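Local coordinates for protein probable zinc protease PqqL (Escherichia coli, PDB 6OFT) that probably cleaves peptides in the periplasm as a zinc-dependent metalloendopeptidase of the M16 family, represented here by the first half of the protein, at residues A[124-135]-A[179-190]; A[2-10]-A[394-404]. All coordinates share one frame; numbering follows the deposited sequence.

Contact 1. Residues A[124-135]-A[179-190]; sequences ATFEKLEVDAER and ATVTPAQLRQFY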
loop_
_atom_site.group_PDB
_atom_site.type_symbol
_atom_site.label_atom_id
_atom_site.label_comp_id
_atom_site.label_asym_id
_atom_site.label_seq_id
_atom_site.Cartn_x
_atom_site.Cartn_y
_atom_site.Cartn_z
ATOM N N ALA A 124 9.930 26.387 -3.350
ATOM C CA ALA A 124 9.711 26.020 -4.765
ATOM C C ALA A 124 9.141 27.268 -5.466
ATOM O O ALA A 124 8.323 27.969 -4.863
ATOM C CB ALA A 124 8.726 24.874 -4.868
ATOM N N THR A 125 9.585 27.560 -6.705
ATOM C CA THR A 125 9.211 28.810 -7.394
ATOM C C THR A 125 8.088 28.723 -8.444
ATOM O O THR A 125 7.473 29.761 -8.721
ATOM C CB THR A 125 10.447 29.480 -8.024
ATOM O OG1 THR A 125 11.095 28.558 -8.901
ATOM C CG2 THR A 125 11.430 29.994 -6.971
ATOM N N PHE A 126 7.835 27.538 -9.053
ATOM C CA PHE A 126 6.785 27.375 -10.076
ATOM C C PHE A 126 6.891 28.410 -11.208
ATOM O O PHE A 126 5.928 29.127 -11.471
ATOM C CB PHE A 126 5.364 27.390 -9.463
ATOM C CG PHE A 126 5.151 26.419 -8.338
ATOM C CD1 PHE A 126 4.757 25.110 -8.593
ATOM C CD2 PHE A 126 5.363 26.805 -7.017
ATOM C CE1 PHE A 126 4.579 24.200 -7.544
ATOM C CE2 PHE A 126 5.176 25.899 -5.973
ATOM C CZ PHE A 126 4.793 24.602 -6.243
ATOM N N GLU A 127 8.070 28.487 -11.856
ATOM C CA GLU A 127 8.332 29.381 -12.990
ATOM C C GLU A 127 7.420 28.974 -14.146
ATOM O O GLU A 127 7.295 27.782 -14.433
ATOM C CB GLU A 127 9.805 29.271 -13.441
ATOM C CG GLU A 127 10.833 29.688 -12.397
ATOM C CD GLU A 127 12.239 29.179 -12.671
ATOM O OE1 GLU A 127 12.685 28.255 -11.953
ATOM O OE2 GLU A 127 12.898 29.704 -13.598
ATOM N N LYS A 128 6.766 29.959 -14.786
ATOM C CA LYS A 128 5.829 29.780 -15.904
ATOM C C LYS A 128 6.355 28.805 -16.959
ATOM O O LYS A 128 5.663 27.846 -17.304
ATOM C CB LYS A 128 5.513 31.140 -16.559
ATOM C CG LYS A 128 4.236 31.142 -17.382
ATOM C CD LYS A 128 4.440 31.760 -18.751
ATOM C CE LYS A 128 3.135 31.929 -19.494
ATOM N NZ LYS A 128 2.504 30.628 -19.855
ATOM N N LEU A 129 7.592 29.047 -17.443
ATOM C CA LEU A 129 8.245 28.235 -18.463
ATOM C C LEU A 129 8.421 26.786 -18.024
ATOM O O LEU A 129 8.180 25.891 -18.832
ATOM C CB LEU A 129 9.574 28.865 -18.912
ATOM C CG LEU A 129 9.475 30.044 -19.906
ATOM C CD1 LEU A 129 10.753 30.881 -19.893
ATOM C CD2 LEU A 129 9.176 29.568 -21.322
ATOM N N GLU A 130 8.762 26.560 -16.736
ATOM C CA GLU A 130 8.940 25.220 -16.148
ATOM C C GLU A 130 7.634 24.479 -15.996
ATOM O O GLU A 130 7.593 23.272 -16.252
ATOM C CB GLU A 130 9.699 25.273 -14.802
ATOM C CG GLU A 130 11.152 25.703 -14.939
ATOM C CD GLU A 130 12.103 24.773 -15.670
ATOM O OE1 GLU A 130 11.769 23.582 -15.875
ATOM O OE2 GLU A 130 13.201 25.245 -16.035
ATOM N N VAL A 131 6.575 25.183 -15.552
ATOM C CA VAL A 131 5.219 24.634 -15.412
ATOM C C VAL A 131 4.753 24.140 -16.808
ATOM O O VAL A 131 4.363 22.987 -16.935
ATOM C CB VAL A 131 4.238 25.665 -14.771
ATOM C CG1 VAL A 131 2.788 25.206 -14.879
ATOM C CG2 VAL A 131 4.606 25.943 -13.309
ATOM N N ASP A 132 4.875 24.995 -17.845
ATOM C CA ASP A 132 4.524 24.680 -19.234
ATOM C C ASP A 132 5.263 23.448 -19.749
ATOM O O ASP A 132 4.651 22.608 -20.416
ATOM C CB ASP A 132 4.761 25.891 -20.149
ATOM C CG ASP A 132 3.811 27.061 -19.917
ATOM O OD1 ASP A 132 2.743 26.853 -19.286
ATOM O OD2 ASP A 132 4.124 28.175 -20.379
ATOM N N ALA A 133 6.551 23.304 -19.376
ATOM C CA ALA A 133 7.357 22.148 -19.750
ATOM C C ALA A 133 6.824 20.887 -19.092
ATOM O O ALA A 133 6.720 19.865 -19.766
ATOM C CB ALA A 133 8.814 22.366 -19.372
ATOM N N GLU A 134 6.418 20.964 -17.803
ATOM C CA GLU A 134 5.900 19.799 -17.092
ATOM C C GLU A 134 4.516 19.331 -17.568
ATOM O O GLU A 134 4.193 18.160 -17.363
ATOM C CB GLU A 134 5.915 19.997 -15.563
ATOM C CG GLU A 134 7.270 19.769 -14.926
ATOM C CD GLU A 134 7.972 18.456 -15.211
ATOM O OE1 GLU A 134 7.389 17.382 -14.936
ATOM O OE2 GLU A 134 9.125 18.510 -15.694
ATOM N N ARG A 135 3.705 20.213 -18.199
ATOM C CA ARG A 135 2.381 19.806 -18.715
ATOM C C ARG A 135 2.545 18.664 -19.734
ATOM O O ARG A 135 1.895 17.628 -19.595
ATOM C CB ARG A 135 1.623 20.973 -19.350
ATOM C CG ARG A 135 1.572 22.233 -18.512
ATOM C CD ARG A 135 0.871 23.336 -19.275
ATOM N NE ARG A 135 0.888 24.603 -18.549
ATOM C CZ ARG A 135 0.050 24.923 -17.566
ATOM N NH1 ARG A 135 -0.876 24.059 -17.165
ATOM N NH2 ARG A 135 0.144 26.102 -16.966
ATOM N N ALA A 179 -3.296 20.663 -18.431
ATOM C CA ALA A 179 -3.119 21.623 -19.523
ATOM C C ALA A 179 -3.420 23.085 -19.156
ATOM O O ALA A 179 -2.778 23.974 -19.714
ATOM C CB ALA A 179 -3.978 21.211 -20.718
ATOM N N THR A 180 -4.392 23.335 -18.238
ATOM C CA THR A 180 -4.889 24.680 -17.897
ATOM C C THR A 180 -4.506 25.256 -16.518
ATOM O O THR A 180 -4.569 26.479 -16.348
ATOM C CB THR A 180 -6.413 24.711 -18.020
ATOM O OG1 THR A 180 -6.968 23.766 -17.110
ATOM C CG2 THR A 180 -6.905 24.440 -19.444
ATOM N N VAL A 181 -4.157 24.405 -15.535
ATOM C CA VAL A 181 -3.793 24.847 -14.176
ATOM C C VAL A 181 -2.675 25.908 -14.227
ATOM O O VAL A 181 -1.670 25.728 -14.912
ATOM C CB VAL A 181 -3.495 23.659 -13.209
ATOM C CG1 VAL A 181 -2.185 22.950 -13.544
ATOM C CG2 VAL A 181 -3.539 24.095 -11.748
ATOM N N THR A 182 -2.911 27.052 -13.586
ATOM C CA THR A 182 -1.948 28.157 -13.618
ATOM C C THR A 182 -0.827 27.936 -12.612
ATOM O O THR A 182 -1.070 27.289 -11.587
ATOM C CB THR A 182 -2.639 29.525 -13.367
ATOM O OG1 THR A 182 -2.994 29.648 -11.988
ATOM C CG2 THR A 182 -3.844 29.782 -14.285
ATOM N N PRO A 183 0.365 28.569 -12.805
ATOM C CA PRO A 183 1.421 28.472 -11.779
ATOM C C PRO A 183 0.952 28.990 -10.413
ATOM O O PRO A 183 1.374 28.456 -9.399
ATOM C CB PRO A 183 2.548 29.330 -12.355
ATOM C CG PRO A 183 2.322 29.294 -13.832
ATOM C CD PRO A 183 0.827 29.370 -13.958
ATOM N N ALA A 184 0.043 29.990 -10.393
ATOM C CA ALA A 184 -0.509 30.558 -9.158
ATOM C C ALA A 184 -1.402 29.536 -8.446
ATOM O O ALA A 184 -1.360 29.458 -7.225
ATOM C CB ALA A 184 -1.281 31.840 -9.452
ATOM N N GLN A 185 -2.178 28.733 -9.205
ATOM C CA GLN A 185 -3.025 27.669 -8.640
ATOM C C GLN A 185 -2.176 26.519 -8.046
ATOM O O GLN A 185 -2.525 25.963 -7.001
ATOM C CB GLN A 185 -4.019 27.143 -9.676
ATOM C CG GLN A 185 -5.188 28.095 -9.934
ATOM C CD GLN A 185 -6.023 27.726 -11.144
ATOM O OE1 GLN A 185 -5.532 27.221 -12.166
ATOM N NE2 GLN A 185 -7.316 27.995 -11.062
ATOM N N LEU A 186 -1.059 26.176 -8.707
ATOM C CA LEU A 186 -0.132 25.142 -8.218
ATOM C C LEU A 186 0.515 25.620 -6.924
ATOM O O LEU A 186 0.633 24.845 -5.977
ATOM C CB LEU A 186 0.960 24.842 -9.257
ATOM C CG LEU A 186 0.521 24.197 -10.552
ATOM C CD1 LEU A 186 1.676 24.161 -11.521
ATOM C CD2 LEU A 186 -0.016 22.774 -10.319
ATOM N N ARG A 187 0.888 26.918 -6.883
ATOM C CA ARG A 187 1.497 27.604 -5.741
ATOM C C ARG A 187 0.516 27.607 -4.575
ATOM O O ARG A 187 0.933 27.407 -3.445
ATOM C CB ARG A 187 1.839 29.058 -6.131
ATOM C CG ARG A 187 2.950 29.715 -5.316
ATOM C CD ARG A 187 3.187 31.179 -5.705
ATOM N NE ARG A 187 3.157 31.394 -7.159
ATOM C CZ ARG A 187 4.223 31.365 -7.955
ATOM N NH1 ARG A 187 5.433 31.166 -7.448
ATOM N NH2 ARG A 187 4.088 31.553 -9.262
ATOM N N GLN A 188 -0.784 27.843 -4.848
ATOM C CA GLN A 188 -1.835 27.871 -3.828
ATOM C C GLN A 188 -1.957 26.514 -3.101
ATOM O O GLN A 188 -1.990 26.494 -1.867
ATOM C CB GLN A 188 -3.164 28.302 -4.469
ATOM C CG GLN A 188 -4.322 28.532 -3.501
ATOM C CD GLN A 188 -5.528 29.205 -4.146
ATOM O OE1 GLN A 188 -6.362 29.810 -3.460
ATOM N NE2 GLN A 188 -5.660 29.125 -5.472
ATOM N N PHE A 189 -1.998 25.392 -3.852
ATOM C CA PHE A 189 -2.076 24.043 -3.263
ATOM C C PHE A 189 -0.825 23.793 -2.416
ATOM O O PHE A 189 -0.934 23.368 -1.271
ATOM C CB PHE A 189 -2.199 22.973 -4.366
ATOM C CG PHE A 189 -2.363 21.550 -3.879
ATOM C CD1 PHE A 189 -3.626 20.980 -3.761
ATOM C CD2 PHE A 189 -1.250 20.769 -3.567
ATOM C CE1 PHE A 189 -3.777 19.660 -3.318
ATOM C CE2 PHE A 189 -1.402 19.451 -3.125
ATOM C CZ PHE A 189 -2.663 18.903 -3.008
ATOM N N TYR A 190 0.354 24.087 -2.982
ATOM C CA TYR A 190 1.653 23.963 -2.327
ATOM C C TYR A 190 1.707 24.701 -0.991
ATOM O O TYR A 190 2.097 24.101 0.008
ATOM C CB TYR A 190 2.743 24.478 -3.269
ATOM C CG TYR A 190 4.146 24.506 -2.705
ATOM C CD1 TYR A 190 4.862 23.328 -2.508
ATOM C CD2 TYR A 190 4.808 25.715 -2.493
ATOM C CE1 TYR A 190 6.183 23.352 -2.069
ATOM C CE2 TYR A 190 6.134 25.749 -2.070
ATOM C CZ TYR A 190 6.821 24.564 -1.865
ATOM O OH TYR A 190 8.129 24.587 -1.444
#
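R135 grips the carbonyl of V181 end-on: NH1 and NH2 both donate to V181 O, at 2.9 Å and 2.8 Å, with that oxygen close to the guanidinium plane. The third donor of the group, R135 NE, runs almost straight (171°) to D132 OD1 on its anti lone pair, while K128 NZ takes D132 OD2 from the syn side. R135 NH1 also has a hydrogen bond to V178 O. The guanidinium is thus fixed on several sides, and it ties helix 128-144 to the turn where T182 and Q185 form a capping box. At the other end R187, bent at chi3 (-42°), brings NH1 to within 2.8 Å of T125 O from above the carbonyl plane. A124 N donates to Y190 OH over 3.2 Å, and that hydroxyl also bonds W120 O. Between these polar ends lies the buried F126 ring, its edge set T-shaped against the face of Y190, planes 69° apart; V131 CG1 meets L186 CD1 at 3.7 Å. Helical segments 128-135 and 183-190 run at right angles here, with helix 52-59 beside them: its M59 touches F126 and V131, and E134 OE1 is hydrogen-bonded to H58 ND1, both residues predicted zinc ligands.

Contact 2. Residues A[2-10]-A[394-404]; sequences ALPQDEKLI and PFLSPEETYQL
L3 and L404 meet at the apolar centre, where the lead-in to strand 10-13, an outermost strand of the six-stranded mixed sheet, packs on the N-terminal end of helix 398-408, a helix with S397 as its N-cap, away from the predicted zinc site. L3 CD2 comes within 3.9 Å of L404 CD1, the two side chains crossing at a slant. The CB of L3 rests on L396 CD2, and P394 packs its ring carbons against the L3 carbonyl. L396 starts out pointing away from the N-terminal segment, yet its CD2 branch turns back to lie 3.3 Å from P4 O. Further along, L9 CD2 sits 4.1 Å from F395 CB. The F395 ring itself is buried against L381 and L385 of helix 378-391, so the N-terminal residues rest on the loop that joins helix 378-391 to helix 398-408.

One direct hydrogen bond joins the backbones: D6 N donates to F395 O at 2.8 Å, nearly in line with the C=O bond. The same oxygen receives a CH...O contact from Q5 CA. Water 2 links Q5 OE1 to F395 N, water 1 joins P4 O to S397 N, and water 3 spans E7 N and S397 OG.

At the polar edge, CG of D6 is anti to the backbone N (chi1 -173°), which brings the carboxylate over S397 CB. D6 OD2 accepts from K8 N in an Asx turn, within a type I beta turn from D6 to L9, while OD1 bonds the hydroxyl of Y23 on strand 19-24. E400, bent at chi2, brings OE1 up to the CD and CG edge of the P4 ring, 3.1 Å from P4 CD. E400 N meanwhile donates to S397 OG, the capping bond of the helix, over 2.9 Å.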
loop_
_atom_site.group_PDB
_atom_site.type_symbol
_atom_site.label_atom_id
_atom_site.label_comp_id
_atom_site.label_asym_id
_atom_site.label_seq_id
_atom_site.Cartn_x
_atom_site.Cartn_y
_atom_site.Cartn_z
ATOM N N ALA A 2 -2.013 0.441 24.478
ATOM C CA ALA A 2 -1.147 0.933 23.394
ATOM C C ALA A 2 0.153 0.147 23.180
ATOM O O ALA A 2 0.864 -0.165 24.138
ATOM C CB ALA A 2 -0.832 2.407 23.597
ATOM N N LEU A 3 0.462 -0.147 21.910
ATOM C CA LEU A 3 1.646 -0.910 21.524
ATOM C C LEU A 3 2.918 -0.053 21.515
ATOM O O LEU A 3 2.883 1.060 20.987
ATOM C CB LEU A 3 1.449 -1.572 20.149
ATOM C CG LEU A 3 0.244 -2.499 19.966
ATOM C CD1 LEU A 3 0.264 -3.124 18.597
ATOM C CD2 LEU A 3 0.162 -3.574 21.062
ATOM N N PRO A 4 4.058 -0.552 22.053
ATOM C CA PRO A 4 5.292 0.264 22.027
ATOM C C PRO A 4 5.951 0.268 20.651
ATOM O O PRO A 4 5.828 -0.707 19.897
ATOM C CB PRO A 4 6.193 -0.433 23.059
ATOM C CG PRO A 4 5.784 -1.879 22.994
ATOM C CD PRO A 4 4.287 -1.858 22.707
ATOM N N GLN A 5 6.642 1.370 20.318
ATOM C CA GLN A 5 7.379 1.446 19.061
ATOM C C GLN A 5 8.789 0.911 19.333
ATOM O O GLN A 5 9.226 0.870 20.490
ATOM C CB GLN A 5 7.385 2.877 18.450
ATOM C CG GLN A 5 8.132 3.936 19.282
ATOM C CD GLN A 5 8.132 5.342 18.701
ATOM O OE1 GLN A 5 7.198 5.779 17.998
ATOM N NE2 GLN A 5 9.185 6.097 19.023
ATOM N N ASP A 6 9.474 0.461 18.273
ATOM C CA ASP A 6 10.835 -0.063 18.311
ATOM C C ASP A 6 11.717 0.856 19.134
ATOM O O ASP A 6 11.812 2.062 18.890
ATOM C CB ASP A 6 11.375 -0.187 16.866
ATOM C CG ASP A 6 12.725 -0.869 16.711
ATOM O OD1 ASP A 6 12.923 -1.550 15.703
ATOM O OD2 ASP A 6 13.576 -0.728 17.606
ATOM N N GLU A 7 12.328 0.259 20.132
ATOM C CA GLU A 7 13.263 0.791 21.090
ATOM C C GLU A 7 14.351 1.697 20.453
ATOM O O GLU A 7 14.708 2.729 21.032
ATOM C CB GLU A 7 13.901 -0.458 21.696
ATOM C CG GLU A 7 14.646 -0.230 22.939
ATOM C CD GLU A 7 16.125 -0.225 22.693
ATOM O OE1 GLU A 7 16.650 -1.053 21.912
ATOM O OE2 GLU A 7 16.762 0.637 23.316
ATOM N N LYS A 8 14.868 1.294 19.268
ATOM C CA LYS A 8 15.901 2.003 18.489
ATOM C C LYS A 8 15.357 3.194 17.664
ATOM O O LYS A 8 16.147 3.990 17.144
ATOM C CB LYS A 8 16.640 1.021 17.556
ATOM C CG LYS A 8 17.401 -0.093 18.285
ATOM C CD LYS A 8 18.514 -0.645 17.409
ATOM C CE LYS A 8 18.243 -2.020 16.860
ATOM N NZ LYS A 8 18.480 -3.077 17.873
ATOM N N LEU A 9 14.023 3.302 17.517
ATOM C CA LEU A 9 13.422 4.392 16.752
ATOM C C LEU A 9 13.443 5.710 17.532
ATOM O O LEU A 9 13.061 5.752 18.707
ATOM C CB LEU A 9 11.991 4.046 16.294
ATOM C CG LEU A 9 11.253 5.096 15.465
ATOM C CD1 LEU A 9 11.889 5.271 14.085
ATOM C CD2 LEU A 9 9.779 4.737 15.331
ATOM N N ILE A 10 13.874 6.782 16.864
ATOM C CA ILE A 10 13.928 8.110 17.473
ATOM C C ILE A 10 12.843 8.953 16.808
ATOM O O ILE A 10 12.872 9.115 15.596
ATOM C CB ILE A 10 15.350 8.704 17.302
ATOM C CG1 ILE A 10 16.393 7.867 18.067
ATOM C CG2 ILE A 10 15.404 10.169 17.722
ATOM C CD1 ILE A 10 17.760 7.910 17.473
ATOM N N PRO A 394 1.993 2.475 15.727
ATOM C CA PRO A 394 3.351 2.228 16.246
ATOM C C PRO A 394 4.183 1.320 15.347
ATOM O O PRO A 394 3.675 0.325 14.841
ATOM C CB PRO A 394 3.107 1.607 17.630
ATOM C CG PRO A 394 1.690 1.979 17.985
ATOM C CD PRO A 394 0.954 2.039 16.689
ATOM N N PHE A 395 5.446 1.699 15.109
ATOM C CA PHE A 395 6.382 0.913 14.300
ATOM C C PHE A 395 7.027 -0.117 15.224
ATOM O O PHE A 395 7.925 0.220 15.997
ATOM C CB PHE A 395 7.428 1.833 13.668
ATOM C CG PHE A 395 8.547 1.177 12.894
ATOM C CD1 PHE A 395 8.339 0.711 11.597
ATOM C CD2 PHE A 395 9.835 1.119 13.420
ATOM C CE1 PHE A 395 9.396 0.178 10.849
ATOM C CE2 PHE A 395 10.893 0.593 12.669
ATOM C CZ PHE A 395 10.667 0.129 11.388
ATOM N N LEU A 396 6.510 -1.354 15.201
ATOM C CA LEU A 396 6.960 -2.448 16.080
ATOM C C LEU A 396 8.309 -2.991 15.660
ATOM O O LEU A 396 8.579 -3.124 14.468
ATOM C CB LEU A 396 5.929 -3.603 16.104
ATOM C CG LEU A 396 4.442 -3.266 16.400
ATOM C CD1 LEU A 396 3.568 -4.500 16.248
ATOM C CD2 LEU A 396 4.253 -2.667 17.788
ATOM N N SER A 397 9.161 -3.313 16.636
ATOM C CA SER A 397 10.461 -3.904 16.338
ATOM C C SER A 397 10.241 -5.386 16.004
ATOM O O SER A 397 9.217 -5.938 16.439
ATOM C CB SER A 397 11.348 -3.821 17.578
ATOM O OG SER A 397 10.811 -4.559 18.665
ATOM N N PRO A 398 11.209 -6.079 15.341
ATOM C CA PRO A 398 11.078 -7.539 15.162
ATOM C C PRO A 398 10.856 -8.285 16.490
ATOM O O PRO A 398 10.072 -9.235 16.526
ATOM C CB PRO A 398 12.426 -7.941 14.531
ATOM C CG PRO A 398 12.885 -6.701 13.836
ATOM C CD PRO A 398 12.467 -5.582 14.736
ATOM N N GLU A 399 11.517 -7.840 17.579
ATOM C CA GLU A 399 11.383 -8.436 18.918
ATOM C C GLU A 399 9.964 -8.245 19.486
ATOM O O GLU A 399 9.372 -9.221 19.939
ATOM C CB GLU A 399 12.467 -7.880 19.860
ATOM C CG GLU A 399 12.422 -8.366 21.302
ATOM C CD GLU A 399 12.564 -9.848 21.591
ATOM O OE1 GLU A 399 13.122 -10.593 20.756
ATOM O OE2 GLU A 399 12.109 -10.261 22.679
ATOM N N GLU A 400 9.404 -7.014 19.415
ATOM C CA GLU A 400 8.029 -6.769 19.873
ATOM C C GLU A 400 7.026 -7.578 19.059
ATOM O O GLU A 400 6.101 -8.152 19.639
ATOM C CB GLU A 400 7.676 -5.271 19.840
ATOM C CG GLU A 400 6.225 -4.933 20.171
ATOM C CD GLU A 400 5.700 -5.186 21.577
ATOM O OE1 GLU A 400 4.528 -4.834 21.838
ATOM O OE2 GLU A 400 6.443 -5.733 22.419
ATOM N N THR A 401 7.204 -7.626 17.713
ATOM C CA THR A 401 6.325 -8.382 16.806
ATOM C C THR A 401 6.314 -9.856 17.220
ATOM O O THR A 401 5.248 -10.443 17.351
ATOM C CB THR A 401 6.743 -8.167 15.342
ATOM O OG1 THR A 401 6.738 -6.769 15.066
ATOM C CG2 THR A 401 5.826 -8.859 14.362
ATOM N N TYR A 402 7.489 -10.428 17.472
ATOM C CA TYR A 402 7.635 -11.816 17.917
ATOM C C TYR A 402 6.948 -12.099 19.278
ATOM O O TYR A 402 6.176 -13.063 19.382
ATOM C CB TYR A 402 9.129 -12.204 17.935
ATOM C CG TYR A 402 9.384 -13.618 18.410
ATOM C CD1 TYR A 402 8.856 -14.710 17.726
ATOM C CD2 TYR A 402 10.171 -13.865 19.532
ATOM C CE1 TYR A 402 9.083 -16.014 18.161
ATOM C CE2 TYR A 402 10.407 -15.166 19.975
ATOM C CZ TYR A 402 9.856 -16.238 19.288
ATOM O OH TYR A 402 10.101 -17.522 19.700
ATOM N N GLN A 403 7.254 -11.278 20.315
ATOM C CA GLN A 403 6.685 -11.387 21.670
ATOM C C GLN A 403 5.152 -11.194 21.655
ATOM O O GLN A 403 4.434 -12.002 22.249
ATOM C CB GLN A 403 7.336 -10.372 22.625
ATOM C CG GLN A 403 8.761 -10.718 23.064
ATOM C CD GLN A 403 9.342 -9.755 24.097
ATOM O OE1 GLN A 403 10.152 -10.141 24.950
ATOM N NE2 GLN A 403 8.968 -8.479 24.044
ATOM N N LEU A 404 4.653 -10.161 20.940
ATOM C CA LEU A 404 3.211 -9.889 20.816
ATOM C C LEU A 404 2.478 -11.048 20.177
ATOM O O LEU A 404 1.390 -11.375 20.628
ATOM C CB LEU A 404 2.925 -8.637 19.967
ATOM C CG LEU A 404 2.876 -7.283 20.637
ATOM C CD1 LEU A 404 2.603 -6.199 19.598
ATOM C CD2 LEU A 404 1.822 -7.223 21.760
HETATM O O HOH W 1 8.150 -2.204 19.420
HETATM O O HOH W 2 6.083 4.363 15.722
HETATM O O HOH W 3 12.029 -2.948 20.798
#

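Contact 1 and contact 2 lie far apart, their centres about 42 Å from one another and their nearest atoms about 23 Å. Contact 2 pairs residues 2-10 with 394-404, and both segments of contact 1 fall in the chain between these. Contact 1 joins helices 128-144 and 183-193 beside helix 52-59, next to the predicted zinc site. Contact 2 lies away from that site, bringing the lead-in to strand 10-13, the first strand of the six-stranded sheet, onto helix 398-408, which follows the five-stranded sheet's first four strands. One contact lies among helices near the predicted zinc site, whereas the other connects the two sheet-bearing parts of this half of PqqL.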